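PDB 2OUX: magnesium transporter from Enterococcus faecalis, which probably transports magnesium ions across the membrane, the cytosolic part crystallised here comprising its helical N domain and its CBS domain pair. Local coordinates for residues T98-V102 with E127-L132; I142-F147 with L244-V248; A89-A94 with Y116-L120; R51-Y55 with Y80-M84; V211-V216 with V235-Y240. All coordinates share one frame; numbering follows the deposited sequence.

In the fold
From the N terminus, interaction 4 comes first, closing the loop from helix 48-57 to helix 79-83. Interaction 3 opens next on helix 86-93, but interaction 1 opens on helix 98-107 before it closes, so the two cross: interaction 3 closes at the end of helix 110-118, interaction 1 at the end of helix 122-131. These three belong to the helical N domain. Interaction 2 then closes a long loop, joining residues 142-147 of the first CBS repeat to strand 244-249 of the second. Interaction 5 nests inside it; strand 244-249 of one and strand 234-238 of the other are neighbours in one sheet. Interactions 1 and 2 touch, with Thr98 meeting Thr145 and Glu146, and so tie the N domain to the CBS region.

Interaction 1 (T98-V102 with E127-L132); sequences TDNAV and EIKELL. With MG (magnesium ion), chain F.
Thr98 leans on Glu127 and Ile128 where the start of helix 98-107 passes the end of helix 122-131, the short axes approaching to 9.2 Å at a crossing angle of -67°. From its CB, which faces helix 122-131, two branches part. One, OG1, stands opposite the carbonyl carbon (chi1 -49°); it passes Glu127 CB at 3.9 Å and finds its polar partners elsewhere, hydrogen-bonded to Glu146 and Thr145. The other branch, the methyl CG2, points into the helix pair and meets Glu127 O at 3.7 Å and Leu131 CD2 at 3.8 Å; it also lies against Ile128 CD1, whose modelled position is doubtful. One turn on, Val102 continues the apolar seam: CG2 packs 4.0 Å from Leu131 CB, and CG1 touches Leu132 CD2 at 3.6 Å as the Val102 and Leu132 side chains pass in opposite directions. Away from this seam, Asp99 OD2 binds a magnesium ion at 2.1 Å, while OD1 accepts a hydrogen bond from one of the four metal-bound waters at 2.7 Å. Asp252 OD2, from the CBS region, is the sixth ligand, and Asn100 ND2 is hydrogen-bonded to Asp68 OD1. The contact thus splits a helix start in the MgtE N domain into a greasy face for helix 122-131 and a carboxylate face for hydrated magnesium, a divalent charge that would be expected to draw the acidic surfaces of the N domain and CBS region together.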
# COMPACT_ATOMS: atom_id res chain seq x y z
N THR A 98 13.39 11.05 -5.57
CA THR A 98 14.79 10.89 -5.23
C THR A 98 15.33 9.46 -5.28
O THR A 98 16.38 9.22 -5.87
CB THR A 98 15.05 11.49 -3.87
OG1 THR A 98 14.48 12.80 -3.83
CG2 THR A 98 16.56 11.57 -3.61
N ASP A 99 14.63 8.51 -4.70
CA ASP A 99 15.16 7.15 -4.73
C ASP A 99 15.41 6.71 -6.17
O ASP A 99 16.44 6.11 -6.47
CB ASP A 99 14.22 6.19 -4.00
CG ASP A 99 12.85 6.11 -4.64
OD1 ASP A 99 12.47 6.97 -5.47
OD2 ASP A 99 12.14 5.16 -4.29
N ASN A 100 14.47 7.03 -7.05
CA ASN A 100 14.60 6.64 -8.45
C ASN A 100 15.69 7.44 -9.15
O ASN A 100 16.37 6.91 -10.03
CB ASN A 100 13.27 6.84 -9.18
CG ASN A 100 12.16 5.97 -8.62
OD1 ASN A 100 12.39 4.82 -8.25
ND2 ASN A 100 10.95 6.52 -8.57
N ALA A 101 15.85 8.70 -8.78
CA ALA A 101 16.88 9.52 -9.39
C ALA A 101 18.26 8.96 -9.05
O ALA A 101 19.08 8.72 -9.93
CB ALA A 101 16.76 10.96 -8.92
N VAL A 102 18.50 8.74 -7.75
CA VAL A 102 19.77 8.19 -7.30
C VAL A 102 20.10 6.90 -8.04
O VAL A 102 21.24 6.69 -8.46
CB VAL A 102 19.75 7.93 -5.77
CG1 VAL A 102 20.87 6.98 -5.37
CG2 VAL A 102 19.91 9.24 -5.02
N GLU A 127 18.60 16.74 -2.10
CA GLU A 127 18.19 15.43 -1.62
C GLU A 127 18.90 14.29 -2.35
O GLU A 127 19.25 13.28 -1.74
CB GLU A 127 16.67 15.25 -1.76
CG GLU A 127 15.83 16.05 -0.77
CD GLU A 127 15.84 17.53 -1.05
OE1 GLU A 127 15.73 17.91 -2.24
OE2 GLU A 127 15.92 18.32 -0.09
N ILE A 128 19.09 14.45 -3.65
CA ILE A 128 19.77 13.43 -4.44
C ILE A 128 21.19 13.21 -3.91
O ILE A 128 21.69 12.08 -3.87
CB ILE A 128 19.87 13.83 -5.94
CG1 ILE A 128 18.48 13.84 -6.60
CG2 ILE A 128 20.83 12.90 -6.65
CD1 ILE A 128 17.74 12.53 -6.47
N LYS A 129 21.84 14.30 -3.50
CA LYS A 129 23.20 14.19 -3.00
C LYS A 129 23.30 13.49 -1.66
O LYS A 129 24.26 12.76 -1.41
CB LYS A 129 23.87 15.58 -2.94
CG LYS A 129 24.40 16.03 -4.30
CD LYS A 129 25.22 17.32 -4.24
CE LYS A 129 25.89 17.59 -5.58
NZ LYS A 129 26.60 18.91 -5.63
N GLU A 130 22.31 13.68 -0.80
CA GLU A 130 22.33 13.03 0.51
C GLU A 130 22.23 11.51 0.35
O GLU A 130 23.10 10.77 0.78
CB GLU A 130 21.16 13.50 1.37
CG GLU A 130 21.08 14.99 1.60
CD GLU A 130 19.81 15.39 2.33
OE1 GLU A 130 18.71 15.04 1.83
OE2 GLU A 130 19.90 16.03 3.39
N LEU A 131 21.15 11.07 -0.29
CA LEU A 131 20.90 9.64 -0.46
C LEU A 131 21.92 8.86 -1.28
O LEU A 131 21.92 7.63 -1.24
CB LEU A 131 19.48 9.43 -1.01
CG LEU A 131 18.34 9.53 0.02
CD1 LEU A 131 18.33 10.91 0.66
CD2 LEU A 131 17.01 9.27 -0.68
N LEU A 132 22.76 9.56 -2.04
CA LEU A 132 23.78 8.89 -2.84
C LEU A 132 24.85 8.32 -1.92
O LEU A 132 25.57 7.39 -2.29
CB LEU A 132 24.44 9.87 -3.81
CG LEU A 132 23.78 10.10 -5.17
CD1 LEU A 132 24.48 11.25 -5.86
CD2 LEU A 132 23.86 8.84 -6.02
MG MG F . 10.18 4.40 -4.44
O HOH W 1 9.79 6.38 -5.59
O HOH W 2 10.62 3.56 -6.68
O HOH W 3 9.61 5.29 -2.45
O HOH W 4 8.19 3.96 -4.95

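Interaction 2 (I142-F147 with L244-V248); sequences IMTTEF and LLGIV
Thr144 and Ile247 form an antiparallel hydrogen-bonded pair, a single beta bridge that lays the loop before strand 149-150 against strand 244-249 and so couples the first CBS repeat to the second. Both backbone groups of each residue are used. Thr144 N gives its proton to Ile247 O at 2.8 Å, slightly out of the carbonyl plane, and Ile247 N returns one to Thr144 O at 3.0 Å, in the carbonyl plane and fairly straight (161°). A classic bulge sets Leu245 and Gly246 together opposite Val237, with backbone bonds to that residue, and Gly246 CA comes within 3.3 Å of Thr144 O. On the loop side, Thr144 OG1 donates to Glu146 OE1 at 2.7 Å, on the syn lone pair, and is also hydrogen-bonded to Asp99 N of the N domain. Glu146 OE2 and Thr145 OG1 are both hydrogen-bonded to Thr98 OG1. In an inverse gamma turn centred on Glu146, Phe147 N bonds to Thr145 O at 2.9 Å. That turn delivers the Phe147 ring, its CG wedged between backbone N and carbonyl carbon (chi1 58°), onto the strand. Leu244 CG makes a CH-pi contact over one face, 4.0 Å from the ring centroid, and selenomethionine Met143 packs CB against Val248 CG2 at 3.6 Å. Leu244 O is taken up by Asn183, whereas Leu245 O lies in plane at the Phe147 ring edge, 3.6 Å from CE2.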
# COMPACT_ATOMS: atom_id res chain seq x y z
N ILE A 142 17.30 2.45 -0.35
CA ILE A 142 16.03 2.16 -1.01
C ILE A 142 14.89 3.06 -0.54
O ILE A 142 13.75 2.90 -0.97
CB ILE A 142 15.60 0.69 -0.80
CG1 ILE A 142 15.50 0.39 0.69
CG2 ILE A 142 16.61 -0.24 -1.49
CD1 ILE A 142 14.82 -0.94 0.98
N MSE A 143 15.20 4.01 0.34
CA MSE A 143 14.18 4.93 0.84
C MSE A 143 14.09 6.15 -0.07
O MSE A 143 14.89 6.33 -0.98
CB MSE A 143 14.54 5.41 2.24
CG MSE A 143 15.70 6.38 2.27
SE MSE A 143 16.04 7.07 4.05
CE MSE A 143 17.04 8.66 3.56
N THR A 144 13.09 6.99 0.18
CA THR A 144 12.95 8.21 -0.60
C THR A 144 12.50 9.32 0.34
O THR A 144 11.95 9.07 1.41
CB THR A 144 11.97 8.02 -1.78
OG1 THR A 144 12.25 9.03 -2.76
CG2 THR A 144 10.52 8.13 -1.32
N THR A 145 12.74 10.56 -0.08
CA THR A 145 12.46 11.72 0.76
C THR A 145 11.09 12.39 0.72
O THR A 145 10.78 13.21 1.58
CB THR A 145 13.50 12.80 0.46
OG1 THR A 145 13.45 13.12 -0.95
CG2 THR A 145 14.91 12.30 0.80
N GLU A 146 10.27 12.07 -0.27
CA GLU A 146 8.99 12.75 -0.37
C GLU A 146 7.87 12.18 0.50
O GLU A 146 6.96 11.53 0.01
CB GLU A 146 8.57 12.78 -1.84
CG GLU A 146 9.64 13.42 -2.75
CD GLU A 146 10.78 12.45 -3.10
OE1 GLU A 146 10.68 11.26 -2.75
OE2 GLU A 146 11.77 12.88 -3.74
N PHE A 147 7.96 12.44 1.80
CA PHE A 147 6.97 11.97 2.78
C PHE A 147 6.28 13.18 3.42
O PHE A 147 6.77 14.31 3.33
CB PHE A 147 7.65 11.14 3.87
CG PHE A 147 8.75 11.88 4.62
CD1 PHE A 147 8.43 12.86 5.55
CD2 PHE A 147 10.09 11.62 4.35
CE1 PHE A 147 9.43 13.59 6.19
CE2 PHE A 147 11.10 12.33 5.00
CZ PHE A 147 10.77 13.32 5.92
N LEU A 244 13.72 11.89 11.29
CA LEU A 244 13.02 11.29 10.15
C LEU A 244 13.75 11.63 8.84
O LEU A 244 13.76 12.78 8.41
CB LEU A 244 11.57 11.80 10.10
CG LEU A 244 10.69 11.34 8.93
CD1 LEU A 244 10.73 9.83 8.77
CD2 LEU A 244 9.28 11.82 9.18
N LEU A 245 14.34 10.62 8.22
CA LEU A 245 15.09 10.83 6.99
C LEU A 245 14.32 10.51 5.72
O LEU A 245 14.49 11.17 4.69
CB LEU A 245 16.39 10.02 7.01
CG LEU A 245 17.44 10.51 8.02
CD1 LEU A 245 18.69 9.62 7.96
CD2 LEU A 245 17.79 11.96 7.74
N GLY A 246 13.49 9.47 5.78
CA GLY A 246 12.73 9.10 4.60
C GLY A 246 11.79 7.94 4.86
O GLY A 246 11.55 7.55 6.01
N ILE A 247 11.26 7.39 3.78
CA ILE A 247 10.35 6.26 3.87
C ILE A 247 10.69 5.24 2.81
O ILE A 247 11.21 5.58 1.75
CB ILE A 247 8.88 6.68 3.65
CG1 ILE A 247 8.77 7.48 2.35
CG2 ILE A 247 8.37 7.46 4.86
CD1 ILE A 247 7.35 7.71 1.89
N VAL A 248 10.37 3.99 3.11
CA VAL A 248 10.58 2.89 2.18
C VAL A 248 9.17 2.38 1.91
O VAL A 248 8.45 2.03 2.84
CB VAL A 248 11.44 1.79 2.83
CG1 VAL A 248 11.41 0.55 1.99
CG2 VAL A 248 12.86 2.27 2.98

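Interaction 3 (A89-A94 with Y116-L120); sequences AADMLA and YLSLL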
# COMPACT_ATOMS: atom_id res chain seq x y z
N ALA A 89 17.30 16.62 -19.70
CA ALA A 89 17.54 15.43 -18.88
C ALA A 89 17.68 15.81 -17.41
O ALA A 89 17.06 15.20 -16.54
CB ALA A 89 18.80 14.70 -19.36
N ALA A 90 18.49 16.83 -17.15
CA ALA A 90 18.71 17.28 -15.78
C ALA A 90 17.41 17.68 -15.10
O ALA A 90 17.15 17.29 -13.97
CB ALA A 90 19.70 18.46 -15.78
N ASP A 91 16.58 18.47 -15.79
CA ASP A 91 15.31 18.89 -15.21
C ASP A 91 14.43 17.69 -14.89
O ASP A 91 13.68 17.70 -13.90
CB ASP A 91 14.58 19.83 -16.17
CG ASP A 91 15.28 21.15 -16.34
OD1 ASP A 91 16.03 21.54 -15.42
OD2 ASP A 91 15.06 21.82 -17.38
N MSE A 92 14.52 16.67 -15.73
CA MSE A 92 13.74 15.46 -15.58
C MSE A 92 14.24 14.64 -14.39
O MSE A 92 13.45 14.05 -13.67
CB MSE A 92 13.81 14.65 -16.88
CG MSE A 92 12.88 13.45 -16.95
SE MSE A 92 13.62 11.88 -16.11
CE MSE A 92 14.25 10.97 -17.71
N LEU A 93 15.56 14.61 -14.20
CA LEU A 93 16.13 13.87 -13.08
C LEU A 93 15.73 14.57 -11.78
O LEU A 93 15.49 13.91 -10.77
CB LEU A 93 17.66 13.81 -13.17
CG LEU A 93 18.29 12.81 -14.15
CD1 LEU A 93 19.74 13.21 -14.44
CD2 LEU A 93 18.21 11.39 -13.58
N ALA A 94 15.66 15.89 -11.84
CA ALA A 94 15.29 16.69 -10.68
C ALA A 94 13.81 16.56 -10.31
O ALA A 94 13.40 16.95 -9.22
CB ALA A 94 15.62 18.15 -10.92
N TYR A 116 25.29 15.53 -15.50
CA TYR A 116 23.88 15.83 -15.27
C TYR A 116 23.72 16.47 -13.91
O TYR A 116 22.95 17.41 -13.73
CB TYR A 116 23.03 14.56 -15.34
CG TYR A 116 22.99 13.91 -16.69
CD1 TYR A 116 22.63 14.64 -17.83
CD2 TYR A 116 23.33 12.57 -16.86
CE1 TYR A 116 22.60 14.04 -19.09
CE2 TYR A 116 23.30 11.96 -18.11
CZ TYR A 116 22.94 12.71 -19.22
OH TYR A 116 22.95 12.12 -20.47
N LEU A 117 24.46 15.95 -12.95
CA LEU A 117 24.43 16.45 -11.59
C LEU A 117 24.92 17.90 -11.55
O LEU A 117 24.45 18.71 -10.76
CB LEU A 117 25.32 15.57 -10.71
CG LEU A 117 25.15 15.59 -9.20
CD1 LEU A 117 23.68 15.38 -8.82
CD2 LEU A 117 26.02 14.50 -8.62
N SER A 118 25.86 18.22 -12.43
CA SER A 118 26.39 19.57 -12.49
C SER A 118 25.35 20.55 -13.04
O SER A 118 25.32 21.72 -12.66
CB SER A 118 27.63 19.61 -13.39
OG SER A 118 27.29 19.46 -14.75
N LEU A 119 24.48 20.05 -13.92
CA LEU A 119 23.45 20.88 -14.53
C LEU A 119 22.33 21.29 -13.57
O LEU A 119 21.45 22.08 -13.94
CB LEU A 119 22.84 20.14 -15.73
CG LEU A 119 23.83 19.81 -16.85
CD1 LEU A 119 23.20 18.86 -17.86
CD2 LEU A 119 24.26 21.09 -17.52
N LEU A 120 22.37 20.77 -12.34
CA LEU A 120 21.34 21.08 -11.35
C LEU A 120 21.78 22.13 -10.34
O LEU A 120 22.95 22.19 -9.96
CB LEU A 120 20.95 19.82 -10.58
CG LEU A 120 20.38 18.62 -11.33
CD1 LEU A 120 19.99 17.56 -10.31
CD2 LEU A 120 19.17 19.03 -12.16
O HOH W 5 18.45 22.24 -14.09
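Leu93 and Tyr116 each set CG opposite the carbonyl carbon (chi1 -78° and -66°), and these torsions bring the two side chains across one another at about a right angle, with Leu93 CD1 3.7 Å from Tyr116 CB. The phenol continues past helix 86-93, where Ala89 CB touches Tyr116 CE1 at 3.9 Å. Leu120 uses the same first torsion (chi1 -59°), and its CD2 methyl reaches the helix backbone. There CD2 sits 3.2 Å from Ala90 O, a carbonyl already engaged by Ala94 N in the helix, and 3.7 Å from Ala90 CB; Ala94 CB flanks the same methyl on the next turn. Ala90 CB also abuts Leu119 CB at 3.6 Å. The short alanine side chains let the two backbones approach closely, Ala90 CA and Tyr116 CA lying 5.4 Å apart. The contact joins the ends of helix 86-93 and helix 110-118 in the all-helical MgtE N domain; Leu93 also reaches Leu104 and Leu105 of helix 98-107, and Tyr116 reaches Leu81. At the edge of the contact, a water lies 2.8 Å from Asp91 OD1 and 3.0 Å from Leu119 O, placed to donate to either, though its protons may be shared with other acceptors. No direct hydrogen bond crosses between the segments, so shape and the burial of hydrocarbon probably carry most of this helix pair, with a water possibly linking Asp91 and Leu119 at its margin.

Interaction 4 (R51-Y55 with Y80-M84); sequences RQHLY and YLAEM
Arg51 presents its guanidinium to Glu83 nearly in the plane of the carboxylate, the guanidinium and carboxylate planes 25° apart, so that NH1 forms a salt bridge to OE1 at 2.8 Å and a weak hydrogen bond to OE2 at 3.4 Å. A first torsion of 60° in Glu83, with the chain extended beyond CG, directs the carboxylate to Arg51. Tyr80 stands almost upright against the guanidinium, planes 80° apart: its CE1 lies over one guanidinium face, while Arg51 NE sits in the plane of the phenol at its edge, 3.6 Å from CE1. Tyr55 comes to Glu83 at about a right angle. Its OH donates to OE2 at 2.7 Å, meeting the oxygen on the anti side, somewhat out of the carboxylate plane, and is hydrogen-bonded to Tyr43 OH as well. Glu83, at the end of helix 79-83, is thereby tied to helix 48-57 in the all-helical MgtE N domain. The Tyr55 ring is covered on both faces: Arg51 O from its own helix lies over the centre of one, and Met84, a selenomethionine, over the other. Met84 CG makes a CH-pi contact 3.9 Å from the ring centroid, and SE lies above the face at 4.8 Å from the Tyr55 ring centroid, a longer Met-aromatic contact. Gln52 NE2 donates to Glu83 O at 3.2 Å; the carbonyl oxygen lies in the amide plane of Gln52, but the donor stands well above the carbonyl plane.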
# COMPACT_ATOMS: atom_id res chain seq x y z
N ARG A 51 10.92 8.67 -30.06
CA ARG A 51 11.24 9.07 -28.69
C ARG A 51 11.47 10.57 -28.68
O ARG A 51 11.03 11.28 -27.77
CB ARG A 51 12.51 8.39 -28.18
CG ARG A 51 12.44 6.88 -28.03
CD ARG A 51 13.67 6.38 -27.28
NE ARG A 51 14.05 5.04 -27.71
CZ ARG A 51 15.20 4.74 -28.28
NH1 ARG A 51 16.10 5.68 -28.50
NH2 ARG A 51 15.46 3.49 -28.65
N GLN A 52 12.18 11.05 -29.70
CA GLN A 52 12.49 12.47 -29.83
C GLN A 52 11.22 13.33 -29.84
O GLN A 52 11.14 14.34 -29.13
CB GLN A 52 13.30 12.71 -31.10
CG GLN A 52 14.75 12.25 -31.00
CD GLN A 52 15.49 12.90 -29.84
OE1 GLN A 52 15.24 14.05 -29.49
NE2 GLN A 52 16.43 12.16 -29.25
N HIS A 53 10.24 12.94 -30.66
CA HIS A 53 8.98 13.68 -30.74
C HIS A 53 8.37 13.70 -29.36
O HIS A 53 7.89 14.74 -28.89
CB HIS A 53 7.99 12.98 -31.67
CG HIS A 53 8.36 13.06 -33.11
ND1 HIS A 53 8.47 14.25 -33.79
CD2 HIS A 53 8.63 12.08 -34.02
CE1 HIS A 53 8.80 14.01 -35.05
NE2 HIS A 53 8.90 12.69 -35.21
N LEU A 54 8.40 12.54 -28.71
CA LEU A 54 7.83 12.40 -27.38
C LEU A 54 8.42 13.39 -26.39
O LEU A 54 7.70 13.91 -25.54
CB LEU A 54 8.00 10.96 -26.90
CG LEU A 54 7.32 10.60 -25.59
CD1 LEU A 54 7.10 9.12 -25.52
CD2 LEU A 54 8.18 11.08 -24.44
N TYR A 55 9.72 13.65 -26.50
CA TYR A 55 10.39 14.60 -25.61
C TYR A 55 9.86 16.00 -25.85
O TYR A 55 9.89 16.85 -24.96
CB TYR A 55 11.91 14.57 -25.84
CG TYR A 55 12.56 13.23 -25.57
CD1 TYR A 55 13.60 12.77 -26.38
CD2 TYR A 55 12.14 12.42 -24.52
CE1 TYR A 55 14.20 11.52 -26.15
CE2 TYR A 55 12.73 11.17 -24.28
CZ TYR A 55 13.75 10.73 -25.10
OH TYR A 55 14.32 9.50 -24.86
N TYR A 80 19.25 6.77 -23.42
CA TYR A 80 17.92 7.41 -23.38
C TYR A 80 18.24 8.83 -22.95
O TYR A 80 17.79 9.80 -23.56
CB TYR A 80 17.00 6.81 -22.32
CG TYR A 80 16.25 5.56 -22.71
CD1 TYR A 80 15.74 5.39 -24.00
CD2 TYR A 80 16.03 4.54 -21.77
CE1 TYR A 80 15.02 4.25 -24.34
CE2 TYR A 80 15.30 3.40 -22.11
CZ TYR A 80 14.80 3.26 -23.39
OH TYR A 80 14.09 2.13 -23.71
N LEU A 81 19.04 8.94 -21.90
CA LEU A 81 19.43 10.23 -21.37
C LEU A 81 20.34 11.00 -22.32
O LEU A 81 20.23 12.22 -22.45
CB LEU A 81 20.12 10.06 -20.02
CG LEU A 81 19.37 9.33 -18.90
CD1 LEU A 81 19.83 9.90 -17.56
CD2 LEU A 81 17.86 9.50 -19.04
N ALA A 82 21.25 10.28 -22.98
CA ALA A 82 22.18 10.90 -23.91
C ALA A 82 21.46 11.62 -25.05
O ALA A 82 21.77 12.77 -25.36
CB ALA A 82 23.13 9.86 -24.48
N GLU A 83 20.49 10.93 -25.67
CA GLU A 83 19.74 11.51 -26.77
C GLU A 83 18.95 12.75 -26.35
O GLU A 83 18.52 13.54 -27.19
CB GLU A 83 18.80 10.47 -27.38
CG GLU A 83 17.76 9.89 -26.43
CD GLU A 83 17.02 8.70 -27.03
OE1 GLU A 83 17.68 7.81 -27.60
OE2 GLU A 83 15.78 8.63 -26.90
N MSE A 84 18.77 12.93 -25.05
CA MSE A 84 18.04 14.09 -24.54
C MSE A 84 18.98 15.28 -24.42
O MSE A 84 20.18 15.10 -24.24
CB MSE A 84 17.46 13.81 -23.15
CG MSE A 84 16.16 13.04 -23.12
SE MSE A 84 15.80 12.35 -21.34
CE MSE A 84 15.42 13.96 -20.42

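Interaction 5 (V211-V216 with V235-Y240); sequences VISVHV and VPVTDY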
# COMPACT_ATOMS: atom_id res chain seq x y z
N VAL A 211 4.94 4.44 16.94
CA VAL A 211 5.28 4.44 15.53
C VAL A 211 6.47 3.52 15.28
O VAL A 211 7.48 3.60 15.97
CB VAL A 211 5.59 5.87 15.03
CG1 VAL A 211 6.62 6.54 15.93
CG2 VAL A 211 6.08 5.81 13.60
N ILE A 212 6.31 2.64 14.31
CA ILE A 212 7.33 1.67 13.92
C ILE A 212 8.21 2.30 12.84
O ILE A 212 7.70 2.90 11.89
CB ILE A 212 6.70 0.38 13.34
CG1 ILE A 212 5.81 -0.30 14.40
CG2 ILE A 212 7.78 -0.58 12.88
CD1 ILE A 212 4.45 0.39 14.57
N SER A 213 9.52 2.17 12.99
CA SER A 213 10.46 2.72 12.02
C SER A 213 11.69 1.84 11.97
O SER A 213 11.86 0.94 12.79
CB SER A 213 10.87 4.15 12.41
OG SER A 213 11.58 4.17 13.63
N VAL A 214 12.55 2.11 10.98
CA VAL A 214 13.79 1.37 10.79
C VAL A 214 14.93 2.37 10.75
O VAL A 214 14.71 3.57 10.54
CB VAL A 214 13.76 0.58 9.46
CG1 VAL A 214 12.61 -0.41 9.48
CG2 VAL A 214 13.60 1.54 8.28
N HIS A 215 16.15 1.89 10.95
CA HIS A 215 17.34 2.74 10.95
C HIS A 215 17.90 2.80 9.53
O HIS A 215 17.89 1.81 8.81
CB HIS A 215 18.41 2.17 11.90
CG HIS A 215 19.66 3.00 11.97
ND1 HIS A 215 19.71 4.23 12.57
CD2 HIS A 215 20.91 2.76 11.50
CE1 HIS A 215 20.93 4.73 12.47
NE2 HIS A 215 21.68 3.85 11.82
N VAL A 216 18.40 3.96 9.13
CA VAL A 216 18.92 4.13 7.78
C VAL A 216 19.98 3.10 7.34
O VAL A 216 20.13 2.82 6.15
CB VAL A 216 19.46 5.57 7.59
CG1 VAL A 216 20.62 5.83 8.55
CG2 VAL A 216 19.87 5.78 6.16
N VAL A 235 7.20 2.62 5.50
CA VAL A 235 7.81 2.62 6.82
C VAL A 235 8.86 3.71 6.90
O VAL A 235 9.71 3.85 6.02
CB VAL A 235 8.42 1.23 7.16
CG1 VAL A 235 9.62 0.92 6.27
CG2 VAL A 235 8.80 1.19 8.64
N PRO A 236 8.81 4.52 7.97
CA PRO A 236 9.77 5.62 8.15
C PRO A 236 11.19 5.17 8.47
O PRO A 236 11.41 4.11 9.05
CB PRO A 236 9.13 6.46 9.26
CG PRO A 236 8.40 5.47 10.06
CD PRO A 236 7.79 4.55 9.03
N VAL A 237 12.15 6.01 8.08
CA VAL A 237 13.56 5.74 8.28
C VAL A 237 14.19 6.88 9.08
O VAL A 237 13.94 8.05 8.82
CB VAL A 237 14.29 5.63 6.92
CG1 VAL A 237 15.74 5.23 7.14
CG2 VAL A 237 13.59 4.61 6.05
N THR A 238 15.02 6.53 10.06
CA THR A 238 15.67 7.54 10.90
C THR A 238 17.13 7.22 11.14
O THR A 238 17.63 6.16 10.73
CB THR A 238 15.00 7.62 12.29
OG1 THR A 238 15.36 6.47 13.06
CG2 THR A 238 13.47 7.65 12.15
N ASP A 239 17.83 8.14 11.80
CA ASP A 239 19.22 7.92 12.17
C ASP A 239 19.16 7.46 13.63
O ASP A 239 18.08 7.32 14.19
CB ASP A 239 20.04 9.20 12.05
CG ASP A 239 19.42 10.37 12.80
OD1 ASP A 239 18.69 10.13 13.78
OD2 ASP A 239 19.68 11.52 12.40
N TYR A 240 20.31 7.24 14.25
CA TYR A 240 20.31 6.80 15.64
C TYR A 240 19.64 7.82 16.57
O TYR A 240 19.20 7.48 17.65
CB TYR A 240 21.73 6.52 16.12
CG TYR A 240 22.36 5.32 15.45
CD1 TYR A 240 21.79 4.05 15.56
CD2 TYR A 240 23.53 5.46 14.70
CE1 TYR A 240 22.38 2.95 14.94
CE2 TYR A 240 24.12 4.36 14.07
CZ TYR A 240 23.54 3.11 14.20
OH TYR A 240 24.11 2.02 13.56
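Val214 and His215 pair in parallel with Val237 and Thr238, the strands joined by three backbone hydrogen bonds: Val214 N to Pro236 O at 3.0 Å, Thr238 N to Val214 O at 3.0 Å and Val216 N to Thr238 O at 2.8 Å. Val214 O has a second, weaker neighbour in Val237 CA at 3.3 Å, a CA-H...O contact. On one face of the sheet, Val214 and Val237 bring their CG2 methyls together at 3.8 Å, and Val237 CG1 reaches across to Val216 CA. His215 and Thr238 occupy the other face. With CG anti to the backbone N (chi1 -180°), His215 swings its imidazole out to Tyr240, beyond the strand end. The rings form a face-to-face stack, centroids 3.7 Å apart and planes 23° from parallel: His215 CE1 lies over the centre of the phenol, while Tyr240 CE1 lies toward the rim of the imidazole. Val216 CG1 lies over the rim of the opposite imidazole face, and the peptide from Asp239 to Tyr240 runs past the ring edge. At the other end, Pro236 CG presses on Ile212 O at 3.2 Å, and Val235 CG2 packs beside Val214 CG1. Asp239 OD1 is turned away to His243 N in the turn leading to strand 244-249. Pro236 itself lies beside a bound magnesium ion, probably the one held by Tyr177 and Ala234. Strand 214-215, helix 220-230 and strand 234-238 together make the beta-alpha-beta unit of the second CBS repeat.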